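Local coordinates for uncharacterized protein (PDB 3IDU) that is of unknown function but binds two manganese ions through a beta-sandwich CARDB domain, the part of a longer archaeal protein present here, at residues F80-T85 / F114-V119; V39-L44 / A94-E99; T52-Y57 / K76-N81. One frame throughout, in Å; residues are numbered along the deposited sequence.

Contact 1: F80-T85 / F114-V119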
loop_
_atom_site.group_PDB
_atom_site.type_symbol
_atom_site.label_atom_id
_atom_site.label_comp_id
_atom_site.label_asym_id
_atom_site.label_seq_id
_atom_site.Cartn_x
_atom_site.Cartn_y
_atom_site.Cartn_z
ATOM N N PHE A 80 -8.058 -0.135 6.791
ATOM C CA PHE A 80 -8.253 -1.426 7.431
ATOM C C PHE A 80 -7.951 -1.273 8.911
ATOM O O PHE A 80 -7.019 -0.562 9.298
ATOM C CB PHE A 80 -7.359 -2.511 6.804
ATOM C CG PHE A 80 -5.888 -2.345 7.084
ATOM C CD1 PHE A 80 -5.084 -1.586 6.236
ATOM C CD2 PHE A 80 -5.303 -2.962 8.190
ATOM C CE1 PHE A 80 -3.717 -1.447 6.483
ATOM C CE2 PHE A 80 -3.938 -2.829 8.447
ATOM C CZ PHE A 80 -3.143 -2.070 7.591
ATOM N N ASN A 81 -8.762 -1.919 9.740
ATOM C CA ASN A 81 -8.561 -1.855 11.180
ATOM C C ASN A 81 -7.837 -3.111 11.629
ATOM O O ASN A 81 -7.971 -4.170 11.018
ATOM C CB ASN A 81 -9.900 -1.749 11.914
ATOM C CG ASN A 81 -10.723 -0.556 11.461
ATOM O OD1 ASN A 81 -10.185 0.517 11.174
ATOM N ND2 ASN A 81 -12.040 -0.736 11.408
ATOM N N TRP A 82 -7.062 -2.985 12.698
ATOM C CA TRP A 82 -6.324 -4.114 13.232
ATOM C C TRP A 82 -6.259 -4.058 14.752
ATOM O O TRP A 82 -5.750 -3.096 15.331
ATOM C CB TRP A 82 -4.908 -4.146 12.657
ATOM C CG TRP A 82 -4.067 -5.266 13.198
ATOM C CD1 TRP A 82 -4.452 -6.564 13.390
ATOM C CD2 TRP A 82 -2.686 -5.200 13.567
ATOM N NE1 TRP A 82 -3.393 -7.310 13.854
ATOM C CE2 TRP A 82 -2.296 -6.498 13.972
ATOM C CE3 TRP A 82 -1.737 -4.170 13.596
ATOM C CZ2 TRP A 82 -0.999 -6.793 14.397
ATOM C CZ3 TRP A 82 -0.444 -4.462 14.017
ATOM C CH2 TRP A 82 -0.088 -5.767 14.413
ATOM N N THR A 83 -6.780 -5.101 15.387
ATOM C CA THR A 83 -6.780 -5.198 16.837
ATOM C C THR A 83 -5.865 -6.349 17.239
ATOM O O THR A 83 -6.294 -7.504 17.279
ATOM C CB THR A 83 -8.197 -5.473 17.376
ATOM O OG1 THR A 83 -9.111 -4.512 16.832
ATOM C CG2 THR A 83 -8.213 -5.371 18.894
ATOM N N PRO A 84 -4.584 -6.049 17.521
ATOM C CA PRO A 84 -3.578 -7.039 17.922
ATOM C C PRO A 84 -4.004 -7.822 19.159
ATOM O O PRO A 84 -4.656 -7.275 20.050
ATOM C CB PRO A 84 -2.342 -6.188 18.203
ATOM C CG PRO A 84 -2.510 -5.033 17.293
ATOM C CD PRO A 84 -3.977 -4.711 17.415
ATOM N N THR A 85 -3.621 -9.095 19.209
ATOM C CA THR A 85 -3.950 -9.972 20.330
ATOM C C THR A 85 -2.710 -10.316 21.153
ATOM O O THR A 85 -2.816 -10.687 22.324
ATOM C CB THR A 85 -4.567 -11.292 19.837
ATOM O OG1 THR A 85 -3.629 -11.965 18.988
ATOM C CG2 THR A 85 -5.848 -11.031 19.057
ATOM N N PHE A 114 6.107 -1.427 6.720
ATOM C CA PHE A 114 5.804 -0.595 7.871
ATOM C C PHE A 114 5.857 -1.461 9.123
ATOM O O PHE A 114 5.156 -2.468 9.227
ATOM C CB PHE A 114 4.415 0.028 7.695
ATOM C CG PHE A 114 4.125 1.157 8.638
ATOM C CD1 PHE A 114 3.781 0.907 9.962
ATOM C CD2 PHE A 114 4.212 2.477 8.204
ATOM C CE1 PHE A 114 3.527 1.953 10.845
ATOM C CE2 PHE A 114 3.960 3.534 9.078
ATOM C CZ PHE A 114 3.618 3.271 10.403
ATOM N N ASP A 115 6.704 -1.066 10.066
ATOM C CA ASP A 115 6.876 -1.799 11.311
ATOM C C ASP A 115 6.016 -1.235 12.441
ATOM O O ASP A 115 5.955 -0.022 12.646
ATOM C CB ASP A 115 8.357 -1.786 11.691
ATOM C CG ASP A 115 9.212 -2.549 10.694
ATOM O OD1 ASP A 115 10.282 -2.041 10.293
ATOM O OD2 ASP A 115 8.812 -3.670 10.305
ATOM N N VAL A 116 5.353 -2.129 13.169
ATOM C CA VAL A 116 4.485 -1.738 14.274
ATOM C C VAL A 116 4.857 -2.481 15.552
ATOM O O VAL A 116 5.008 -3.703 15.549
ATOM C CB VAL A 116 3.003 -2.036 13.951
ATOM C CG1 VAL A 116 2.126 -1.667 15.140
ATOM C CG2 VAL A 116 2.574 -1.258 12.718
ATOM N N SER A 117 4.998 -1.743 16.645
ATOM C CA SER A 117 5.345 -2.352 17.921
ATOM C C SER A 117 4.117 -2.476 18.818
ATOM O O SER A 117 3.582 -1.472 19.294
ATOM C CB SER A 117 6.419 -1.524 18.627
ATOM O OG SER A 117 6.806 -2.134 19.846
ATOM N N VAL A 118 3.669 -3.710 19.037
ATOM C CA VAL A 118 2.510 -3.967 19.885
ATOM C C VAL A 118 2.972 -4.199 21.319
ATOM O O VAL A 118 3.789 -5.081 21.578
ATOM C CB VAL A 118 1.722 -5.209 19.409
ATOM C CG1 VAL A 118 0.513 -5.438 20.307
ATOM C CG2 VAL A 118 1.280 -5.022 17.966
ATOM N N VAL A 119 2.448 -3.405 22.245
ATOM C CA VAL A 119 2.825 -3.524 23.649
ATOM C C VAL A 119 1.606 -3.717 24.546
ATOM O O VAL A 119 0.677 -2.910 24.530
ATOM C CB VAL A 119 3.589 -2.271 24.116
ATOM C CG1 VAL A 119 4.139 -2.488 25.516
ATOM C CG2 VAL A 119 4.710 -1.956 23.137
#
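Pro84 and Val118 form the tight part of this contact: Pro84 CB lies 3.6 Å from Val118 CG1, and the CG2 branch of the same valine sits 3.8 Å from Pro84 CG. Pro84 also packs on Trp82: its CG rests 3.5 Å above the Trp82 ring plane, over the ring centre, a CH-pi arrangement that covers one indole face. Trp82 extends toward strand 111-118 with CG anti to the backbone N (chi1 178°), and its six-membered ring delivers the looser touches. Trp82 CH2 approaches Val118 CG2 at 3.9 Å, while Trp82 CZ3 meets Val116 CG1 at 4.0 Å, the methyl lying at the ring edge near its plane. Tyr90 adds an edge-to-face ring partner to Trp82, and Val29 packs against Pro84, Val116 and Val118. The solvent side is different: Thr83 is exposed and Ser117 points away from the facing segment. No hydrogen bond crosses between 80-85 and 114-119; the polar backbone is paired within each sheet, as in Trp82 with Ala35 and Val116 with Tyr90. Between these two segments the contact therefore rests on shape and apolar packing, without directional polar bonds.

Contact 2: V39-L44 / A94-E99. With MN (manganese (II) ion), chain D.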
loop_
_atom_site.group_PDB
_atom_site.type_symbol
_atom_site.label_atom_id
_atom_site.label_comp_id
_atom_site.label_asym_id
_atom_site.label_seq_id
_atom_site.Cartn_x
_atom_site.Cartn_y
_atom_site.Cartn_z
ATOM N N VAL A 39 -3.790 2.620 3.545
ATOM C CA VAL A 39 -2.926 2.188 2.464
ATOM C C VAL A 39 -3.154 3.200 1.347
ATOM O O VAL A 39 -4.261 3.319 0.829
ATOM C CB VAL A 39 -3.293 0.775 1.971
ATOM C CG1 VAL A 39 -2.399 0.392 0.801
ATOM C CG2 VAL A 39 -3.127 -0.236 3.112
ATOM N N HIS A 40 -2.111 3.956 1.014
ATOM C CA HIS A 40 -2.192 4.958 -0.041
ATOM C C HIS A 40 -1.677 4.352 -1.343
ATOM O O HIS A 40 -0.486 4.085 -1.480
ATOM C CB HIS A 40 -1.353 6.187 0.329
ATOM C CG HIS A 40 -1.893 6.959 1.493
ATOM N ND1 HIS A 40 -2.251 8.286 1.403
ATOM C CD2 HIS A 40 -2.169 6.579 2.764
ATOM C CE1 HIS A 40 -2.728 8.691 2.569
ATOM N NE2 HIS A 40 -2.689 7.674 3.410
ATOM N N VAL A 41 -2.583 4.123 -2.290
ATOM C CA VAL A 41 -2.210 3.543 -3.579
ATOM C C VAL A 41 -2.310 4.638 -4.634
ATOM O O VAL A 41 -3.331 5.320 -4.743
ATOM C CB VAL A 41 -3.130 2.342 -3.937
ATOM C CG1 VAL A 41 -4.565 2.812 -4.118
ATOM C CG2 VAL A 41 -2.625 1.645 -5.191
ATOM N N LYS A 42 -1.241 4.820 -5.406
ATOM C CA LYS A 42 -1.232 5.866 -6.418
ATOM C C LYS A 42 -0.797 5.369 -7.785
ATOM O O LYS A 42 -0.107 4.357 -7.903
ATOM C CB LYS A 42 -0.287 6.990 -5.979
ATOM C CG LYS A 42 -0.434 7.357 -4.507
ATOM C CD LYS A 42 0.674 8.270 -4.007
ATOM C CE LYS A 42 0.491 9.700 -4.483
ATOM N NZ LYS A 42 1.444 10.635 -3.799
ATOM N N ASN A 43 -1.229 6.085 -8.817
ATOM C CA ASN A 43 -0.831 5.785 -10.182
ATOM C C ASN A 43 -0.115 7.054 -10.607
ATOM O O ASN A 43 -0.753 8.067 -10.880
ATOM C CB ASN A 43 -2.029 5.554 -11.100
ATOM C CG ASN A 43 -1.609 5.293 -12.537
ATOM O OD1 ASN A 43 -0.416 5.215 -12.843
ATOM N ND2 ASN A 43 -2.589 5.148 -13.426
ATOM N N LEU A 44 1.210 7.007 -10.639
ATOM C CA LEU A 44 1.999 8.171 -11.015
ATOM C C LEU A 44 2.050 8.374 -12.523
ATOM O O LEU A 44 2.498 9.421 -12.989
ATOM C CB LEU A 44 3.426 8.019 -10.490
ATOM C CG LEU A 44 3.577 7.630 -9.020
ATOM C CD1 LEU A 44 5.047 7.390 -8.698
ATOM C CD2 LEU A 44 2.997 8.718 -8.136
ATOM N N ALA A 94 2.537 -4.008 2.221
ATOM C CA ALA A 94 1.434 -3.693 1.333
ATOM C C ALA A 94 1.997 -3.841 -0.069
ATOM O O ALA A 94 3.118 -3.412 -0.343
ATOM C CB ALA A 94 0.946 -2.271 1.569
ATOM N N THR A 95 1.240 -4.477 -0.952
ATOM C CA THR A 95 1.702 -4.663 -2.320
ATOM C C THR A 95 0.614 -4.314 -3.317
ATOM O O THR A 95 -0.576 -4.434 -3.025
ATOM C CB THR A 95 2.115 -6.126 -2.591
ATOM O OG1 THR A 95 0.946 -6.958 -2.620
ATOM C CG2 THR A 95 3.053 -6.630 -1.502
ATOM N N VAL A 96 1.028 -3.879 -4.499
ATOM C CA VAL A 96 0.082 -3.570 -5.555
ATOM C C VAL A 96 0.617 -4.251 -6.815
ATOM O O VAL A 96 1.817 -4.231 -7.086
ATOM C CB VAL A 96 -0.102 -2.043 -5.735
ATOM C CG1 VAL A 96 1.221 -1.380 -6.083
ATOM C CG2 VAL A 96 -1.144 -1.774 -6.812
ATOM N N ASP A 97 -0.291 -4.874 -7.561
ATOM C CA ASP A 97 0.051 -5.634 -8.757
ATOM C C ASP A 97 1.180 -6.609 -8.464
ATOM O O ASP A 97 2.155 -6.694 -9.210
ATOM C CB ASP A 97 0.459 -4.744 -9.931
ATOM C CG ASP A 97 0.625 -5.543 -11.214
ATOM O OD1 ASP A 97 -0.109 -6.542 -11.367
ATOM O OD2 ASP A 97 1.464 -5.184 -12.067
ATOM N N GLU A 98 1.043 -7.352 -7.376
ATOM C CA GLU A 98 2.064 -8.311 -6.998
ATOM C C GLU A 98 2.258 -9.379 -8.071
ATOM O O GLU A 98 3.359 -9.905 -8.229
ATOM C CB GLU A 98 1.692 -8.965 -5.670
ATOM C CG GLU A 98 2.881 -9.494 -4.907
ATOM C CD GLU A 98 2.478 -10.150 -3.607
ATOM O OE1 GLU A 98 1.616 -9.587 -2.898
ATOM O OE2 GLU A 98 3.031 -11.222 -3.292
ATOM N N GLU A 99 1.192 -9.697 -8.808
ATOM C CA GLU A 99 1.256 -10.710 -9.870
ATOM C C GLU A 99 1.834 -10.116 -11.150
ATOM O O GLU A 99 1.965 -10.799 -12.166
ATOM C CB GLU A 99 -0.138 -11.268 -10.166
ATOM C CG GLU A 99 -1.189 -10.198 -10.402
ATOM C CD GLU A 99 -1.924 -9.816 -9.129
ATOM O OE1 GLU A 99 -2.717 -10.649 -8.636
ATOM O OE2 GLU A 99 -1.710 -8.692 -8.620
HETATM MN MN MN D . 3.406 -4.141 -12.571
HETATM O O HOH W 1 3.939 -5.275 -10.604
#
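Val41 and Val96 have matching torsions, chi1 64° and 60°, which tuck each CG1 between the backbone N and the carbonyl carbon and turn each CG2 anti to the backbone N. The two CG2 methyls meet at 4.1 Å, with the side chains crossing at about a right angle. Two residues earlier on each strand, Val39 CG1 comes to 4.3 Å from Ala94 CB. The alpha carbons of Val41 and Val96 are 7.7 Å apart, close enough for such short side chains to bridge the two layers. All four residues are buried, and no hydrogen bond links the segments, so the contact is purely apolar. Val21 and Ile23 of strand 19-24 add to the packing around Val96 and Ala94.

Immediately after Val96 the chain leaves the strand and becomes polar. Asp97 takes a left-handed backbone conformation, and its OD2 binds a manganese ion at 2.3 Å. A water also coordinates the metal at 2.3 Å and donates a hydrogen bond of 2.7 Å to Asp97 O, so one residue serves the ion both directly and through its first-shell water. Asn100 OD1, the carbonyl of Val102, Glu104 OE2 and Glu107 OE2 complete the six ligands, while Thr101 N holds Asp97 OD1. Within the same segment, Thr95 OG1 donates to Glu98 OE1 at 2.7 Å, meeting the carboxylate on its anti side, 21° out of plane; Tyr57 OH bonds to the same oxygen.

Face-to-face packing of strands from two sheets, continuing into a metal-binding loop, places this contact at the junction between the core of an immunoglobulin-like (E-set) sandwich and its two-manganese site.

Contact 3: T52-Y57 / K76-N81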
loop_
_atom_site.group_PDB
_atom_site.type_symbol
_atom_site.label_atom_id
_atom_site.label_comp_id
_atom_site.label_asym_id
_atom_site.label_seq_id
_atom_site.Cartn_x
_atom_site.Cartn_y
_atom_site.Cartn_z
ATOM N N THR A 52 -6.461 -3.654 -10.608
ATOM C CA THR A 52 -5.247 -4.230 -10.056
ATOM C C THR A 52 -5.522 -4.607 -8.612
ATOM O O THR A 52 -6.427 -4.064 -7.971
ATOM C CB THR A 52 -4.037 -3.272 -10.115
ATOM O OG1 THR A 52 -2.845 -3.998 -9.775
ATOM C CG2 THR A 52 -4.206 -2.124 -9.138
ATOM N N LYS A 53 -4.748 -5.554 -8.103
ATOM C CA LYS A 53 -4.941 -6.016 -6.741
ATOM C C LYS A 53 -3.980 -5.392 -5.739
ATOM O O LYS A 53 -2.794 -5.208 -6.017
ATOM C CB LYS A 53 -4.816 -7.543 -6.698
ATOM C CG LYS A 53 -5.837 -8.275 -7.570
ATOM C CD LYS A 53 -5.698 -9.787 -7.453
ATOM C CE LYS A 53 -6.742 -10.519 -8.289
ATOM N NZ LYS A 53 -6.614 -12.005 -8.190
ATOM N N VAL A 54 -4.516 -5.061 -4.573
ATOM C CA VAL A 54 -3.726 -4.499 -3.492
ATOM C C VAL A 54 -3.878 -5.502 -2.348
ATOM O O VAL A 54 -4.976 -6.013 -2.097
ATOM C CB VAL A 54 -4.260 -3.112 -3.051
ATOM C CG1 VAL A 54 -3.452 -2.588 -1.866
ATOM C CG2 VAL A 54 -4.172 -2.135 -4.217
ATOM N N ARG A 55 -2.774 -5.794 -1.673
ATOM C CA ARG A 55 -2.784 -6.747 -0.581
ATOM C C ARG A 55 -1.998 -6.222 0.607
ATOM O O ARG A 55 -0.987 -5.528 0.449
ATOM C CB ARG A 55 -2.177 -8.085 -1.038
ATOM C CG ARG A 55 -2.863 -8.739 -2.245
ATOM C CD ARG A 55 -2.182 -10.060 -2.615
ATOM N NE ARG A 55 -2.807 -10.769 -3.737
ATOM C CZ ARG A 55 -2.642 -10.459 -5.022
ATOM N NH1 ARG A 55 -1.872 -9.440 -5.374
ATOM N NH2 ARG A 55 -3.233 -11.187 -5.962
ATOM N N VAL A 56 -2.485 -6.539 1.802
ATOM C CA VAL A 56 -1.814 -6.151 3.035
ATOM C C VAL A 56 -1.478 -7.441 3.775
ATOM O O VAL A 56 -2.310 -8.338 3.899
ATOM C CB VAL A 56 -2.703 -5.240 3.925
ATOM C CG1 VAL A 56 -2.160 -5.211 5.354
ATOM C CG2 VAL A 56 -2.709 -3.828 3.365
ATOM N N TYR A 57 -0.237 -7.518 4.238
ATOM C CA TYR A 57 0.284 -8.667 4.964
ATOM C C TYR A 57 0.769 -8.209 6.326
ATOM O O TYR A 57 1.257 -7.089 6.475
ATOM C CB TYR A 57 1.492 -9.262 4.237
ATOM C CG TYR A 57 1.236 -9.781 2.844
ATOM C CD1 TYR A 57 0.887 -11.111 2.631
ATOM C CD2 TYR A 57 1.372 -8.949 1.733
ATOM C CE1 TYR A 57 0.684 -11.605 1.353
ATOM C CE2 TYR A 57 1.168 -9.436 0.448
ATOM C CZ TYR A 57 0.825 -10.764 0.264
ATOM O OH TYR A 57 0.624 -11.241 -1.009
ATOM N N LYS A 76 -5.740 6.730 -4.176
ATOM C CA LYS A 76 -6.860 6.273 -3.370
ATOM C C LYS A 76 -6.337 5.841 -2.014
ATOM O O LYS A 76 -5.221 5.327 -1.898
ATOM C CB LYS A 76 -7.591 5.115 -4.053
ATOM C CG LYS A 76 -8.468 5.553 -5.215
ATOM C CD LYS A 76 -9.218 4.387 -5.854
ATOM C CE LYS A 76 -10.164 4.900 -6.933
ATOM N NZ LYS A 76 -10.868 3.812 -7.666
ATOM N N VAL A 77 -7.145 6.078 -0.987
ATOM C CA VAL A 77 -6.783 5.712 0.368
ATOM C C VAL A 77 -7.657 4.547 0.796
ATOM O O VAL A 77 -8.882 4.662 0.883
ATOM C CB VAL A 77 -6.982 6.893 1.352
ATOM C CG1 VAL A 77 -6.575 6.473 2.761
ATOM C CG2 VAL A 77 -6.154 8.086 0.900
ATOM N N LEU A 78 -7.013 3.412 1.026
ATOM C CA LEU A 78 -7.699 2.203 1.451
ATOM C C LEU A 78 -7.487 2.103 2.949
ATOM O O LEU A 78 -6.415 2.431 3.451
ATOM C CB LEU A 78 -7.087 0.985 0.761
ATOM C CG LEU A 78 -6.975 1.058 -0.763
ATOM C CD1 LEU A 78 -6.403 -0.253 -1.276
ATOM C CD2 LEU A 78 -8.342 1.325 -1.376
ATOM N N THR A 79 -8.500 1.656 3.673
ATOM C CA THR A 79 -8.356 1.555 5.112
ATOM C C THR A 79 -8.605 0.150 5.620
ATOM O O THR A 79 -9.260 -0.661 4.964
ATOM C CB THR A 79 -9.330 2.500 5.834
ATOM O OG1 THR A 79 -10.674 2.131 5.507
ATOM C CG2 THR A 79 -9.084 3.940 5.413
ATOM N N PHE A 80 -8.058 -0.135 6.791
ATOM C CA PHE A 80 -8.253 -1.426 7.431
ATOM C C PHE A 80 -7.951 -1.273 8.911
ATOM O O PHE A 80 -7.019 -0.562 9.298
ATOM C CB PHE A 80 -7.359 -2.511 6.804
ATOM C CG PHE A 80 -5.888 -2.345 7.084
ATOM C CD1 PHE A 80 -5.084 -1.586 6.236
ATOM C CD2 PHE A 80 -5.303 -2.962 8.190
ATOM C CE1 PHE A 80 -3.717 -1.447 6.483
ATOM C CE2 PHE A 80 -3.938 -2.829 8.447
ATOM C CZ PHE A 80 -3.143 -2.070 7.591
ATOM N N ASN A 81 -8.762 -1.919 9.740
ATOM C CA ASN A 81 -8.561 -1.855 11.180
ATOM C C ASN A 81 -7.837 -3.111 11.629
ATOM O O ASN A 81 -7.971 -4.170 11.018
ATOM C CB ASN A 81 -9.900 -1.749 11.914
ATOM C CG ASN A 81 -10.723 -0.556 11.461
ATOM O OD1 ASN A 81 -10.185 0.517 11.174
ATOM N ND2 ASN A 81 -12.040 -0.736 11.408
#
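The ring of Phe80 has Val56 over one face: Val56 CG1 stands 4.0 Å above the ring plane, offset toward the rim, and is nearest to Phe80 CZ. The other methyl, Val56 CG2, reaches Phe80 CE1 at 4.1 Å, so the valine covers the CZ/CE1 side of the ring from one face, with CG1 over the rim and CG2 beyond it. Phe80 is also touched by Val39, from the neighbouring strand 35-43. The Tyr37 ring meets that of Phe80 with planes only about 10° apart.

This is interior packing of a beta sandwich. Strand 49-58 belongs to one sheet and strand 75-82 to the other, and the alpha carbons of Val56 and Phe80 are 9.1 Å apart, a spacing that suits two facing layers and is too wide for neighbours in one sheet. Phe80 spans it with a chi1 of 69°, which sets CG between its own backbone N and carbonyl carbon and lets the ring meet Val56 coming from the opposite direction. No hydrogen bond passes between the segments. Each backbone is paired in its own sheet: Val54 with Trp66 and Arg55 with Thr95 in one, Leu78 with Val39 in the other.

Arg55 points away from the core, and its NH2 forms a salt bridge with Glu99 OE1. Trp66 of strand 61-70 packs against both Val56 and Leu78, covering the contact from the side of that outermost strand. The second link is made by aliphatic groups that reach toward each other tip to tip: the end methyl Leu78 CD1 lies against the fork of Val54, 3.8 Å from Val54 CG1 and 4.1 Å from Val54 CG2.

From the N terminus, strand 35-43 brings in 39-44, the first half of contact 2, and 52-57 opens contact 3. The chain closes contact 3 at 76-81, runs on into 80-85, which opens contact 1, and returns along 88-96 to close contact 2 at 94-99; contact 1 closes last, at 114-119. Contact 3 is thus nested in the loop of contact 2, whereas contacts 1 and 2 cross. Contacts 1 and 3 share Phe80 and Asn81 on one strand but lie about 15 Å apart between centres. All three join the three-stranded sheet to its partner, from the manganese end near contact 2 to the far end of the sandwich at contact 1.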